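Local coordinates for lyase/mutase (Burkholderia cenocepacia, PDB 4LSB), which is a lyase/mutase-type enzyme with a TIM-barrel fold that binds a magnesium ion, at residues P37-A40 / G41-R44; G275-I278 / N279-F282. One frame throughout, in Å; residues are numbered along the deposited sequence.

Contact 1: residues P37-A40 / G41-R44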
loop_
_atom_site.group_PDB
_atom_site.type_symbol
_atom_site.label_atom_id
_atom_site.label_comp_id
_atom_site.label_asym_id
_atom_site.label_seq_id
_atom_site.Cartn_x
_atom_site.Cartn_y
_atom_site.Cartn_z
ATOM N N PRO B 37 -6.934 7.208 2.389
ATOM C CA PRO B 37 -5.986 6.107 2.516
ATOM C C PRO B 37 -6.543 4.822 1.971
ATOM O O PRO B 37 -7.754 4.730 1.760
ATOM C CB PRO B 37 -5.828 6.001 4.018
ATOM C CG PRO B 37 -7.168 6.285 4.479
ATOM C CD PRO B 37 -7.739 7.337 3.607
ATOM N N TRP B 38 -5.655 3.849 1.678
ATOM C CA TRP B 38 -6.031 2.550 1.126
ATOM C C TRP B 38 -5.439 1.369 1.915
ATOM O O TRP B 38 -5.655 0.223 1.550
ATOM C CB TRP B 38 -5.629 2.428 -0.383
ATOM C CG TRP B 38 -4.156 2.510 -0.582
ATOM C CD1 TRP B 38 -3.273 1.460 -0.648
ATOM C CD2 TRP B 38 -3.374 3.693 -0.636
ATOM N NE1 TRP B 38 -1.993 1.936 -0.795
ATOM C CE2 TRP B 38 -2.038 3.301 -0.823
ATOM C CE3 TRP B 38 -3.683 5.057 -0.682
ATOM C CZ2 TRP B 38 -0.996 4.241 -0.955
ATOM C CZ3 TRP B 38 -2.625 5.972 -0.769
ATOM C CH2 TRP B 38 -1.337 5.561 -0.919
ATOM N N ASP B 39 -4.727 1.660 2.998
ATOM C CA ASP B 39 -4.244 0.642 3.893
ATOM C C ASP B 39 -4.054 1.210 5.308
ATOM O O ASP B 39 -4.267 2.416 5.561
ATOM C CB ASP B 39 -2.982 -0.048 3.315
ATOM C CG ASP B 39 -1.788 0.863 3.180
ATOM O OD1 ASP B 39 -1.776 1.985 3.754
ATOM O OD2 ASP B 39 -0.867 0.427 2.414
ATOM N N ALA B 40 -3.651 0.363 6.229
ATOM C CA ALA B 40 -3.512 0.799 7.621
ATOM C C ALA B 40 -2.455 1.883 7.786
ATOM O O ALA B 40 -2.652 2.814 8.587
ATOM C CB ALA B 40 -3.222 -0.385 8.550
ATOM N N GLY B 41 -1.366 1.745 7.026
ATOM C CA GLY B 41 -0.220 2.639 7.073
ATOM C C GLY B 41 -0.592 4.058 6.707
ATOM O O GLY B 41 -0.303 5.011 7.426
ATOM N N THR B 42 -1.280 4.155 5.598
ATOM C CA THR B 42 -1.690 5.435 5.096
ATOM C C THR B 42 -2.731 6.066 5.995
ATOM O O THR B 42 -2.718 7.258 6.161
ATOM C CB THR B 42 -2.126 5.357 3.600
ATOM O OG1 THR B 42 -3.090 4.311 3.401
ATOM C CG2 THR B 42 -0.948 5.133 2.711
ATOM N N ALA B 43 -3.607 5.268 6.581
ATOM C CA ALA B 43 -4.573 5.758 7.498
ATOM C C ALA B 43 -3.910 6.375 8.696
ATOM O O ALA B 43 -4.241 7.503 9.074
ATOM C CB ALA B 43 -5.538 4.686 7.900
ATOM N N ARG B 44 -2.947 5.656 9.285
ATOM C CA ARG B 44 -2.121 6.178 10.358
ATOM C C ARG B 44 -1.442 7.515 10.039
ATOM O O ARG B 44 -1.549 8.478 10.857
ATOM C CB ARG B 44 -1.053 5.154 10.796
ATOM C CG ARG B 44 -1.638 3.980 11.557
ATOM C CD ARG B 44 -0.606 3.264 12.401
ATOM N NE ARG B 44 -0.281 4.042 13.596
ATOM C CZ ARG B 44 0.667 3.725 14.472
ATOM N NH1 ARG B 44 1.335 2.603 14.373
ATOM N NH2 ARG B 44 0.874 4.512 15.512
#
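Asp39 and Thr42 lock together at the start of helix 40-48. Oxygen OD1 of Asp39 takes two bonds from the same residue: Thr42 N reaches it at 2.9 Å, nearly straight (165°), and the hydroxyl Thr42 OG1 donates at 2.7 Å from above the carboxylate plane. While donating there, Thr42 OG1 also accepts from Trp38 N at 3.1 Å. That hydroxyl can serve both because it lies between its own backbone N and carbonyl carbon (chi1 51°), facing back toward the residues ahead of the helix. Asp39 is thus the N-cap of the helix that follows strand 32-34 of the barrel after a short loop, and Ala43 N bonds to the carbonyl O of Asp39 as the first turn closes. The methyl Thr42 CG2 sits over one face of the Trp38 indole, 3.8 Å from the centroid of its six-membered ring, a CH-pi contact. Pro37 CB lies 3.3 Å from Thr42 OG1 and 4.1 Å from Ala43 CB. Farther out, Leu245, Ala246 and Ala249 of helix 244-263 pack on Trp38, while Phe253 of the second subunit sets its ring nearly perpendicular to the indole and also touches Thr42.

Contact 2: residues G275-I278 / N279-F282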
loop_
_atom_site.group_PDB
_atom_site.type_symbol
_atom_site.label_atom_id
_atom_site.label_comp_id
_atom_site.label_asym_id
_atom_site.label_seq_id
_atom_site.Cartn_x
_atom_site.Cartn_y
_atom_site.Cartn_z
ATOM N N GLY B 275 13.722 5.352 6.865
ATOM C CA GLY B 275 13.271 4.259 7.688
ATOM C C GLY B 275 13.229 4.616 9.137
ATOM O O GLY B 275 12.351 4.217 9.873
ATOM N N ARG B 276 14.212 5.389 9.561
ATOM C CA ARG B 276 14.308 5.756 10.980
ATOM C C ARG B 276 13.043 6.507 11.508
ATOM O O ARG B 276 12.525 6.272 12.631
ATOM C CB ARG B 276 15.596 6.593 11.128
ATOM C CG ARG B 276 15.859 7.161 12.492
ATOM C CD ARG B 276 17.341 7.554 12.618
ATOM N NE ARG B 276 17.577 8.316 13.834
ATOM C CZ ARG B 276 17.314 9.618 14.003
ATOM N NH1 ARG B 276 16.786 10.371 13.035
ATOM N NH2 ARG B 276 17.578 10.175 15.175
ATOM N N ASP B 277 12.566 7.423 10.704
ATOM C CA ASP B 277 11.405 8.239 11.032
ATOM C C ASP B 277 10.099 7.412 11.071
ATOM O O ASP B 277 9.340 7.441 12.091
ATOM C CB ASP B 277 11.288 9.391 10.023
ATOM C CG ASP B 277 12.377 10.493 10.220
ATOM O OD1 ASP B 277 13.189 10.387 11.139
ATOM O OD2 ASP B 277 12.425 11.407 9.399
ATOM N N ILE B 278 9.863 6.643 10.015
ATOM C CA ILE B 278 8.608 5.856 9.905
ATOM C C ILE B 278 8.587 4.751 10.968
ATOM O O ILE B 278 7.550 4.526 11.596
ATOM C CB ILE B 278 8.316 5.360 8.439
ATOM C CG1 ILE B 278 6.931 4.740 8.386
ATOM C CG2 ILE B 278 9.379 4.398 7.918
ATOM C CD1 ILE B 278 6.369 4.852 7.003
ATOM N N ASN B 279 9.728 4.104 11.244
ATOM C CA ASN B 279 9.765 3.184 12.372
ATOM C C ASN B 279 9.481 3.828 13.722
ATOM O O ASN B 279 8.832 3.210 14.553
ATOM C CB ASN B 279 11.063 2.390 12.436
ATOM C CG ASN B 279 11.111 1.329 11.373
ATOM O OD1 ASN B 279 10.199 0.544 11.233
ATOM N ND2 ASN B 279 12.186 1.300 10.623
ATOM N N ARG B 280 9.949 5.058 13.915
ATOM C CA ARG B 280 9.651 5.805 15.146
ATOM C C ARG B 280 8.169 6.132 15.214
ATOM O O ARG B 280 7.505 5.832 16.201
ATOM C CB ARG B 280 10.497 7.106 15.237
ATOM C CG ARG B 280 10.203 7.952 16.500
ATOM C CD ARG B 280 11.072 9.214 16.623
ATOM N NE ARG B 280 10.809 10.195 15.564
ATOM C CZ ARG B 280 11.581 10.447 14.486
ATOM N NH1 ARG B 280 12.746 9.817 14.257
ATOM N NH2 ARG B 280 11.176 11.377 13.613
ATOM N N TRP B 281 7.639 6.742 14.163
ATOM C CA TRP B 281 6.214 7.074 14.148
ATOM C C TRP B 281 5.299 5.839 14.386
ATOM O O TRP B 281 4.406 5.888 15.201
ATOM C CB TRP B 281 5.782 7.720 12.863
ATOM C CG TRP B 281 6.534 8.873 12.416
ATOM C CD1 TRP B 281 7.134 9.819 13.181
ATOM C CD2 TRP B 281 6.737 9.252 11.073
ATOM N NE1 TRP B 281 7.737 10.758 12.380
ATOM C CE2 TRP B 281 7.509 10.421 11.076
ATOM C CE3 TRP B 281 6.366 8.695 9.845
ATOM C CZ2 TRP B 281 7.894 11.056 9.919
ATOM C CZ3 TRP B 281 6.767 9.322 8.697
ATOM C CH2 TRP B 281 7.513 10.489 8.730
ATOM N N PHE B 282 5.538 4.728 13.678
ATOM C CA PHE B 282 4.660 3.577 13.821
ATOM C C PHE B 282 4.860 2.797 15.105
ATOM O O PHE B 282 3.984 2.017 15.468
ATOM C CB PHE B 282 4.759 2.645 12.590
ATOM C CG PHE B 282 4.082 3.192 11.337
ATOM C CD1 PHE B 282 3.370 4.399 11.348
ATOM C CD2 PHE B 282 4.113 2.495 10.166
ATOM C CE1 PHE B 282 2.732 4.875 10.202
ATOM C CE2 PHE B 282 3.467 2.971 9.020
ATOM C CZ PHE B 282 2.789 4.154 9.035
#
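Ile278 and Phe282 run side by side one turn apart on helix 275-283, both pointing the same way. With its CG1 anti to the backbone N (chi1 -172°), Ile278 lays that methylene over one face of the phenyl ring, toward the rim; CG1 of Ile278 lies 4.1 Å from the Phe282 ring centroid. The terminal methyl follows along the same ring, Ile278 CD1 reaching Phe282 CE2 at 4.0 Å. Trp281 leans back differently, laying its indole face against the preceding turn. Asp277 O stands 3.1 Å above the indole plane, off toward the rim, and the same oxygen accepts the nearly straight bond from Trp281 N at 2.8 Å. Asp277 CB lies over the six-membered ring on a CH-pi contact, and Ile278 CB flanks the indole at CE3.

On the outer side Asp277 and Arg280 also lie alongside each other. The arginine chain is extended as far as chi2 and then bends at chi3 (66°), which folds its guanidinium back over Asp277. NH1 of Arg280 meets Asp277 OD1 at 3.2 Å, from the anti side and well out of the carboxylate plane, and Arg280 NH2 adds a weak second bond to that oxygen. The planes are 68° apart and both nitrogens go to OD1, so this is not a coplanar, two-oxygen pairing. Asn279 OD1 accepts from Asp69 N of the second subunit.

The chemistry divides round the helix. On the apolar side Trp281 and Phe282 pack on helix 40-48, and Ile278 on Leu250 of the second subunit, whereas the bent, weakly aligned salt bridge lies among exposed arginines, where Asp277 probably also tempers the repulsion between Arg276 and Arg280.

Contact 1 comes early in the chain, where strand 32-34 of the barrel gives way to helix 40-48; contact 2 lies near the C-terminus, on helix 275-283. Their centres are about 15 Å apart, on the same side of the chain's centre, and the two touch directly. Arg44, whose NE is hydrogen-bonded to Asn287 OD1, probably donates from NH1 to Phe282 O at 2.9 Å, and Phe282 CZ packs against Gly41 O at 3.6 Å. Farther along helix 40-48, Leu45 and Met48 receive Trp281 and Phe282. The C-terminal helix is thereby fastened onto the first helix after strand 32-34, and since both contacts touch the second subunit, this joint forms part of the dimer interface.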